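Local coordinates for protein uncharacterized HTH-type transcriptional regulator YurK (Bacillus subtilis, PDB 2IKK) that is uncharacterized but probably binds DNA as a GntR-family transcriptional regulator, of which this chain is the C-terminal UTRA domain, at residues A[44-52]-A[149-157]; A[32-40]-A[87-95]. One frame throughout, in Å; residues are numbered along the deposited sequence.

Both contacts lie within the UTRA domain and reach its six-stranded antiparallel sheet, their centres about 18 Å apart. Contact 1 is a buried contact: helix 44-50 packs on strand 150-160, an inner strand, through a cysteine, aliphatic groups and a proline, with no direct hydrogen bond across it. Contact 2 lies at the surface, where strand 33-41, outermost in the chain's own sheet, meets the loop leading to helix 97-105; a short backbone-to-carboxylate bond there joins aliphatic and histidine packing. Strand 33-41 and helix 44-50 follow each other in sequence, so one continuous piece of chain supplies the first segments of both contacts.

Contact 1: A[44-52]-A[149-157]; sequences KPIAEKLQI and DQPIYCSLF
Cys154 faces helix 44-50 where the helix packs on strand 150-157 of the UTRA domain's antiparallel sheet; the axes of these short segments approach to 8.6 Å, with 139° between their N-to-C directions. SG sits between its backbone N and carbonyl carbon (chi1 55°). Three helix side chains converge on that sulfur: Ile46 CD1 lies 3.7 Å from Cys154 SG, Leu50 CG approaches at 4.0 Å, and the CE of Lys49 touches it. Leu50 CD2 reaches further, to the backbone of Tyr153. Lys49 arrives bent at its last three torsions, its ammonium salt-bridged to Asp141. The buried Pro151 ring extends the tight side, Pro151 CG lying 3.4 Å from Leu50 O. Gln51, with positive phi, closes the helix in a Schellman motif, Ile52 N bonding Ala47 O at 3.1 Å and Gln51 N weakly Glu48 O. On the looser side, the exposed side chain of Gln51 crosses Pro151 obliquely, CG to CG at 4.0 Å. Water 1 lies within bonding distance of Leu50 O and Pro151 O; water 2, between Gln51 O and Gln150 NE2, accepts from NE2. Gln150 NE2 also bonds Pro151 O at 2.9 Å, the donor tilted 21° from the carbonyl plane.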
loop_
_atom_site.group_PDB
_atom_site.type_symbol
_atom_site.label_atom_id
_atom_site.label_comp_id
_atom_site.label_asym_id
_atom_site.label_seq_id
_atom_site.Cartn_x
_atom_site.Cartn_y
_atom_site.Cartn_z
ATOM N N LYS A 44 5.134 -4.014 24.868
ATOM C CA LYS A 44 3.770 -3.434 24.959
ATOM C C LYS A 44 3.002 -3.503 23.646
ATOM O O LYS A 44 1.855 -3.985 23.629
ATOM C CB LYS A 44 3.750 -2.015 25.562
ATOM C CG LYS A 44 4.125 -1.995 27.073
ATOM C CD LYS A 44 4.001 -0.629 27.723
ATOM C CE LYS A 44 4.070 -0.721 29.293
ATOM N NZ LYS A 44 4.100 0.683 29.958
ATOM N N PRO A 45 3.597 -3.016 22.542
ATOM C CA PRO A 45 2.881 -3.116 21.278
ATOM C C PRO A 45 2.601 -4.525 20.826
ATOM O O PRO A 45 1.547 -4.801 20.227
ATOM C CB PRO A 45 3.838 -2.454 20.253
ATOM C CG PRO A 45 5.043 -2.109 20.953
ATOM C CD PRO A 45 4.887 -2.295 22.415
ATOM N N ILE A 46 3.524 -5.428 21.061
ATOM C CA ILE A 46 3.274 -6.836 20.649
ATOM C C ILE A 46 2.162 -7.420 21.560
ATOM O O ILE A 46 1.239 -8.110 21.063
ATOM C CB ILE A 46 4.546 -7.676 20.746
ATOM C CG1 ILE A 46 5.574 -7.247 19.664
ATOM C CG2 ILE A 46 4.254 -9.262 20.627
ATOM C CD1 ILE A 46 5.008 -7.172 18.254
ATOM N N ALA A 47 2.258 -7.208 22.869
ATOM C CA ALA A 47 1.165 -7.735 23.716
ATOM C C ALA A 47 -0.215 -7.133 23.406
ATOM O O ALA A 47 -1.254 -7.833 23.480
ATOM C CB ALA A 47 1.497 -7.614 25.244
ATOM N N GLU A 48 -0.239 -5.869 23.014
ATOM C CA GLU A 48 -1.468 -5.185 22.616
ATOM C C GLU A 48 -2.066 -5.786 21.350
ATOM O O GLU A 48 -3.266 -6.112 21.327
ATOM C CB GLU A 48 -1.251 -3.667 22.440
ATOM C CG GLU A 48 -1.425 -2.916 23.762
ATOM C CD GLU A 48 -1.396 -1.358 23.641
ATOM O OE1 GLU A 48 -1.834 -0.841 22.559
ATOM O OE2 GLU A 48 -0.949 -0.690 24.636
ATOM N N LYS A 49 -1.226 -6.020 20.350
ATOM C CA LYS A 49 -1.678 -6.654 19.117
ATOM C C LYS A 49 -2.213 -8.093 19.348
ATOM O O LYS A 49 -3.232 -8.513 18.703
ATOM C CB LYS A 49 -0.501 -6.768 18.105
ATOM C CG LYS A 49 -0.678 -5.884 16.880
ATOM C CD LYS A 49 0.548 -5.101 16.512
ATOM C CE LYS A 49 1.712 -5.933 16.058
ATOM N NZ LYS A 49 1.458 -6.515 14.669
ATOM N N LEU A 50 -1.503 -8.833 20.183
ATOM C CA LEU A 50 -1.841 -10.269 20.372
ATOM C C LEU A 50 -2.914 -10.500 21.455
ATOM O O LEU A 50 -3.338 -11.665 21.675
ATOM C CB LEU A 50 -0.590 -11.135 20.681
ATOM C CG LEU A 50 0.413 -11.152 19.495
ATOM C CD1 LEU A 50 1.769 -11.894 19.926
ATOM C CD2 LEU A 50 -0.281 -11.832 18.275
ATOM N N GLN A 51 -3.271 -9.426 22.141
ATOM C CA GLN A 51 -4.244 -9.380 23.241
ATOM C C GLN A 51 -3.859 -10.456 24.319
ATOM O O GLN A 51 -4.673 -11.356 24.688
ATOM C CB GLN A 51 -5.650 -9.701 22.716
ATOM C CG GLN A 51 -6.243 -8.632 21.761
ATOM C CD GLN A 51 -6.920 -7.440 22.445
ATOM O OE1 GLN A 51 -6.761 -7.232 23.670
ATOM N NE2 GLN A 51 -7.764 -6.677 21.665
ATOM N N ILE A 52 -2.622 -10.357 24.770
ATOM C CA ILE A 52 -2.089 -11.219 25.814
ATOM C C ILE A 52 -1.531 -10.369 26.945
ATOM O O ILE A 52 -1.380 -9.184 26.809
ATOM C CB ILE A 52 -1.057 -12.168 25.299
ATOM C CG1 ILE A 52 0.179 -11.422 24.768
ATOM C CG2 ILE A 52 -1.689 -13.124 24.299
ATOM C CD1 ILE A 52 1.143 -12.240 23.818
ATOM N N ASP A 149 -12.483 -13.824 15.852
ATOM C CA ASP A 149 -11.625 -12.626 15.837
ATOM C C ASP A 149 -10.433 -12.761 16.807
ATOM O O ASP A 149 -9.972 -11.787 17.390
ATOM C CB ASP A 149 -12.400 -11.332 16.138
ATOM C CG ASP A 149 -11.714 -10.090 15.553
ATOM O OD1 ASP A 149 -11.019 -10.204 14.535
ATOM O OD2 ASP A 149 -11.871 -8.962 16.094
ATOM N N GLN A 150 -9.955 -13.967 16.972
ATOM C CA GLN A 150 -8.870 -14.245 17.890
ATOM C C GLN A 150 -7.480 -13.979 17.219
ATOM O O GLN A 150 -7.127 -14.675 16.304
ATOM C CB GLN A 150 -8.954 -15.704 18.304
ATOM C CG GLN A 150 -7.779 -16.233 19.076
ATOM C CD GLN A 150 -7.585 -15.447 20.362
ATOM O OE1 GLN A 150 -8.541 -15.262 21.185
ATOM N NE2 GLN A 150 -6.356 -14.930 20.545
ATOM N N PRO A 151 -6.719 -12.985 17.699
ATOM C CA PRO A 151 -5.367 -12.795 17.074
ATOM C C PRO A 151 -4.460 -14.035 17.326
ATOM O O PRO A 151 -4.449 -14.584 18.444
ATOM C CB PRO A 151 -4.825 -11.495 17.755
ATOM C CG PRO A 151 -5.550 -11.433 19.044
ATOM C CD PRO A 151 -6.952 -11.969 18.764
ATOM N N ILE A 152 -3.688 -14.436 16.309
ATOM C CA ILE A 152 -2.848 -15.627 16.364
ATOM C C ILE A 152 -1.361 -15.365 16.173
ATOM O O ILE A 152 -0.547 -16.057 16.780
ATOM C CB ILE A 152 -3.269 -16.748 15.430
ATOM C CG1 ILE A 152 -3.480 -16.263 13.965
ATOM C CG2 ILE A 152 -4.594 -17.415 16.024
ATOM C CD1 ILE A 152 -3.526 -17.465 12.975
ATOM N N TYR A 153 -1.033 -14.374 15.362
ATOM C CA TYR A 153 0.353 -13.938 15.281
ATOM C C TYR A 153 0.438 -12.535 14.684
ATOM O O TYR A 153 -0.555 -11.994 14.101
ATOM C CB TYR A 153 1.177 -14.930 14.488
ATOM C CG TYR A 153 0.780 -15.019 12.999
ATOM C CD1 TYR A 153 1.263 -14.112 12.080
ATOM C CD2 TYR A 153 -0.014 -16.083 12.518
ATOM C CE1 TYR A 153 0.945 -14.181 10.712
ATOM C CE2 TYR A 153 -0.316 -16.206 11.180
ATOM C CZ TYR A 153 0.124 -15.203 10.262
ATOM O OH TYR A 153 -0.174 -15.216 8.925
ATOM N N CYS A 154 1.592 -11.874 14.850
ATOM C CA CYS A 154 1.687 -10.579 14.174
ATOM C C CYS A 154 3.015 -10.489 13.456
ATOM O O CYS A 154 3.965 -11.102 13.917
ATOM C CB CYS A 154 1.460 -9.434 15.167
ATOM S SG CYS A 154 2.529 -9.393 16.628
ATOM N N SER A 155 3.104 -9.707 12.377
ATOM C CA SER A 155 4.311 -9.748 11.541
ATOM C C SER A 155 4.615 -8.316 11.184
ATOM O O SER A 155 3.716 -7.490 11.044
ATOM C CB SER A 155 4.033 -10.595 10.268
ATOM O OG SER A 155 3.840 -12.063 10.392
ATOM N N LEU A 156 5.887 -8.002 11.020
ATOM C CA LEU A 156 6.276 -6.712 10.461
ATOM C C LEU A 156 7.200 -7.130 9.327
ATOM O O LEU A 156 8.108 -7.938 9.538
ATOM C CB LEU A 156 7.042 -5.966 11.470
ATOM C CG LEU A 156 6.723 -4.530 11.833
ATOM C CD1 LEU A 156 5.244 -4.227 12.193
ATOM C CD2 LEU A 156 7.700 -4.178 12.978
ATOM N N PHE A 157 6.818 -6.730 8.142
ATOM C CA PHE A 157 7.608 -6.957 6.926
ATOM C C PHE A 157 8.215 -5.622 6.513
ATOM O O PHE A 157 7.490 -4.609 6.432
ATOM C CB PHE A 157 6.743 -7.498 5.783
ATOM C CG PHE A 157 5.954 -8.769 6.097
ATOM C CD1 PHE A 157 6.528 -10.027 5.904
ATOM C CD2 PHE A 157 4.631 -8.701 6.529
ATOM C CE1 PHE A 157 5.797 -11.183 6.157
ATOM C CE2 PHE A 157 3.891 -9.907 6.819
ATOM C CZ PHE A 157 4.479 -11.103 6.592
HETATM O O HOH W 1 -2.912 -14.162 20.840
HETATM O O HOH W 2 -5.080 -13.837 22.988
#

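Contact 2: A[32-40]-A[87-95]; sequences HHVLSHDII and IDTFIADGV
Asp93 OD1 accepts the backbone N-H of Val34 at 2.6 Å, and the N-H...O angle of 162° makes this short bond nearly straight. The amide meets the oxygen nearly along its C-O axis. Asp93 CG stands beside its own backbone N (chi1 -70°), which carries the carboxylate across to the strand although the side chain does not start out toward it. Asp93 OD1 also touches Val34 CB at 3.4 Å. The other carboxylate oxygen, Asp93 OD2, lies in the plane of the His33 ring at its edge, 3.6 Å from His33 ND1; the ring and carboxylate planes are 55° apart. Asp93 and Gly94 are the central residues of a type II turn from Ala92 to Val95, and the positive phi of Gly94 suits its place in that turn.

Aliphatic packing takes over along the strand. Val34 CG1 meets Ile91 CG2 at 4.0 Å, the two side chains crossing at about a right angle. Ile91 then slides past His37 in the opposite direction: its CB lies over one face of the imidazole, offset toward the rim, and its CG2 comes 3.6 Å from His37 ND1. Beyond this, Ile39 CD1 rests against the carboxylate of Asp88, 3.5 Å from OD2. Water 3 donates to Asp88 OD2 at 2.7 Å and is only weakly linked to His37 NE2.

The contact places the loop that follows strand 71-80 alongside strand 33-41, whose backbone pairs with strand 57-66. On helix 97-105, Ile87 and Phe90 of the same loop also pack on Tyr105, and Val95 on Ile100.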
loop_
_atom_site.group_PDB
_atom_site.type_symbol
_atom_site.label_atom_id
_atom_site.label_comp_id
_atom_site.label_asym_id
_atom_site.label_seq_id
_atom_site.Cartn_x
_atom_site.Cartn_y
_atom_site.Cartn_z
ATOM N N HIS A 32 13.375 -17.881 1.381
ATOM C CA HIS A 32 13.095 -17.779 2.814
ATOM C C HIS A 32 14.133 -18.482 3.683
ATOM O O HIS A 32 14.137 -19.703 3.778
ATOM C CB HIS A 32 11.726 -18.368 3.132
ATOM C CG HIS A 32 10.716 -17.380 3.639
ATOM N ND1 HIS A 32 9.357 -17.618 3.570
ATOM C CD2 HIS A 32 10.855 -16.176 4.249
ATOM C CE1 HIS A 32 8.704 -16.595 4.098
ATOM N NE2 HIS A 32 9.591 -15.708 4.519
ATOM N N HIS A 33 14.952 -17.683 4.354
ATOM C CA HIS A 33 16.020 -18.108 5.220
ATOM C C HIS A 33 15.677 -17.700 6.655
ATOM O O HIS A 33 15.217 -16.588 6.860
ATOM C CB HIS A 33 17.269 -17.372 4.750
ATOM C CG HIS A 33 18.434 -17.463 5.685
ATOM N ND1 HIS A 33 18.901 -18.661 6.196
ATOM C CD2 HIS A 33 19.242 -16.499 6.184
ATOM C CE1 HIS A 33 19.933 -18.428 6.983
ATOM N NE2 HIS A 33 20.170 -17.126 6.985
ATOM N N VAL A 34 15.883 -18.589 7.634
ATOM C CA VAL A 34 15.581 -18.250 9.033
ATOM C C VAL A 34 16.804 -17.674 9.636
ATOM O O VAL A 34 17.912 -18.298 9.651
ATOM C CB VAL A 34 15.108 -19.442 9.924
ATOM C CG1 VAL A 34 14.995 -18.991 11.337
ATOM C CG2 VAL A 34 13.847 -19.939 9.440
ATOM N N LEU A 35 16.657 -16.444 10.081
ATOM C CA LEU A 35 17.775 -15.734 10.662
ATOM C C LEU A 35 17.934 -16.170 12.092
ATOM O O LEU A 35 19.040 -16.541 12.500
ATOM C CB LEU A 35 17.513 -14.218 10.665
ATOM C CG LEU A 35 17.777 -13.440 9.411
ATOM C CD1 LEU A 35 16.949 -13.980 8.336
ATOM C CD2 LEU A 35 17.392 -11.957 9.641
ATOM N N SER A 36 16.844 -16.101 12.873
ATOM C CA SER A 36 16.829 -16.394 14.280
ATOM C C SER A 36 15.416 -16.605 14.764
ATOM O O SER A 36 14.443 -16.236 14.115
ATOM C CB SER A 36 17.482 -15.306 15.140
ATOM O OG SER A 36 16.801 -14.068 15.018
ATOM N N HIS A 37 15.349 -17.255 15.908
ATOM C CA HIS A 37 14.159 -17.414 16.647
ATOM C C HIS A 37 14.671 -17.443 18.060
ATOM O O HIS A 37 15.743 -18.078 18.364
ATOM C CB HIS A 37 13.333 -18.623 16.205
ATOM C CG HIS A 37 13.947 -19.956 16.519
ATOM N ND1 HIS A 37 14.700 -20.663 15.603
ATOM C CD2 HIS A 37 13.877 -20.732 17.626
ATOM C CE1 HIS A 37 15.106 -21.798 16.148
ATOM N NE2 HIS A 37 14.592 -21.878 17.363
ATOM N N ASP A 38 14.030 -16.631 18.873
ATOM C CA ASP A 38 14.337 -16.505 20.273
ATOM C C ASP A 38 13.004 -16.444 20.947
ATOM O O ASP A 38 12.071 -15.912 20.348
ATOM C CB ASP A 38 15.037 -15.191 20.560
ATOM C CG ASP A 38 16.455 -15.383 20.862
ATOM O OD1 ASP A 38 17.219 -15.495 19.890
ATOM O OD2 ASP A 38 16.790 -15.477 22.070
ATOM N N ILE A 39 12.960 -16.949 22.176
ATOM C CA ILE A 39 11.799 -16.760 23.053
ATOM C C ILE A 39 12.049 -15.551 23.899
ATOM O O ILE A 39 13.088 -15.453 24.641
ATOM C CB ILE A 39 11.502 -18.004 23.876
ATOM C CG1 ILE A 39 11.077 -19.096 22.935
ATOM C CG2 ILE A 39 10.364 -17.689 24.861
ATOM C CD1 ILE A 39 11.084 -20.508 23.595
ATOM N N ILE A 40 11.160 -14.569 23.794
ATOM C CA ILE A 40 11.345 -13.320 24.535
ATOM C C ILE A 40 10.050 -12.861 25.194
ATOM O O ILE A 40 8.961 -13.269 24.752
ATOM C CB ILE A 40 11.842 -12.148 23.602
ATOM C CG1 ILE A 40 10.738 -11.746 22.586
ATOM C CG2 ILE A 40 13.165 -12.541 22.842
ATOM C CD1 ILE A 40 11.048 -10.464 21.719
ATOM N N ILE A 87 6.038 -24.006 19.804
ATOM C CA ILE A 87 6.004 -23.733 18.324
ATOM C C ILE A 87 7.427 -23.431 17.799
ATOM O O ILE A 87 7.785 -23.743 16.657
ATOM C CB ILE A 87 5.006 -22.607 17.927
ATOM C CG1 ILE A 87 4.877 -22.528 16.374
ATOM C CG2 ILE A 87 5.438 -21.266 18.604
ATOM C CD1 ILE A 87 3.532 -21.869 15.910
ATOM N N ASP A 88 8.283 -22.910 18.647
ATOM C CA ASP A 88 9.693 -22.715 18.258
ATOM C C ASP A 88 10.420 -23.993 17.787
ATOM O O ASP A 88 11.423 -23.933 17.041
ATOM C CB ASP A 88 10.502 -22.089 19.396
ATOM C CG ASP A 88 10.357 -22.830 20.705
ATOM O OD1 ASP A 88 9.217 -23.124 21.126
ATOM O OD2 ASP A 88 11.392 -23.128 21.324
ATOM N N THR A 89 9.961 -25.141 18.282
ATOM C CA THR A 89 10.648 -26.399 17.998
ATOM C C THR A 89 10.412 -26.839 16.547
ATOM O O THR A 89 11.145 -27.705 16.053
ATOM C CB THR A 89 10.266 -27.515 19.032
ATOM O OG1 THR A 89 8.913 -27.922 18.779
ATOM C CG2 THR A 89 10.387 -27.010 20.474
ATOM N N PHE A 90 9.414 -26.245 15.869
ATOM C CA PHE A 90 9.132 -26.545 14.466
ATOM C C PHE A 90 9.860 -25.651 13.468
ATOM O O PHE A 90 9.760 -25.893 12.263
ATOM C CB PHE A 90 7.604 -26.520 14.194
ATOM C CG PHE A 90 6.835 -27.464 15.085
ATOM C CD1 PHE A 90 6.942 -28.877 14.910
ATOM C CD2 PHE A 90 6.076 -26.974 16.134
ATOM C CE1 PHE A 90 6.271 -29.761 15.777
ATOM C CE2 PHE A 90 5.381 -27.846 17.013
ATOM C CZ PHE A 90 5.523 -29.265 16.842
ATOM N N ILE A 91 10.568 -24.632 13.972
ATOM C CA ILE A 91 11.124 -23.587 13.101
ATOM C C ILE A 91 12.425 -24.100 12.440
ATOM O O ILE A 91 13.365 -24.502 13.137
ATOM C CB ILE A 91 11.367 -22.287 13.877
ATOM C CG1 ILE A 91 10.025 -21.736 14.300
ATOM C CG2 ILE A 91 12.245 -21.310 12.985
ATOM C CD1 ILE A 91 10.164 -20.551 15.208
ATOM N N ALA A 92 12.464 -24.034 11.116
ATOM C CA ALA A 92 13.677 -24.396 10.350
ATOM C C ALA A 92 13.602 -23.757 8.993
ATOM O O ALA A 92 12.538 -23.422 8.523
ATOM C CB ALA A 92 13.739 -25.924 10.199
ATOM N N ASP A 93 14.725 -23.611 8.299
ATOM C CA ASP A 93 14.628 -23.172 6.888
ATOM C C ASP A 93 13.657 -24.004 6.074
ATOM O O ASP A 93 13.674 -25.246 6.171
ATOM C CB ASP A 93 16.025 -23.182 6.200
ATOM C CG ASP A 93 16.932 -22.084 6.720
ATOM O OD1 ASP A 93 16.447 -21.113 7.338
ATOM O OD2 ASP A 93 18.163 -22.185 6.541
ATOM N N GLY A 94 12.824 -23.335 5.270
ATOM C CA GLY A 94 11.903 -24.034 4.340
ATOM C C GLY A 94 10.548 -24.376 4.967
ATOM O O GLY A 94 9.612 -24.810 4.266
ATOM N N VAL A 95 10.401 -24.131 6.263
ATOM C CA VAL A 95 9.192 -24.579 6.932
ATOM C C VAL A 95 8.098 -23.541 6.657
ATOM O O VAL A 95 8.342 -22.340 6.727
ATOM C CB VAL A 95 9.454 -24.824 8.451
ATOM C CG1 VAL A 95 8.145 -25.038 9.270
ATOM C CG2 VAL A 95 10.450 -25.998 8.690
HETATM O O HOH W 3 13.483 -24.061 19.858
#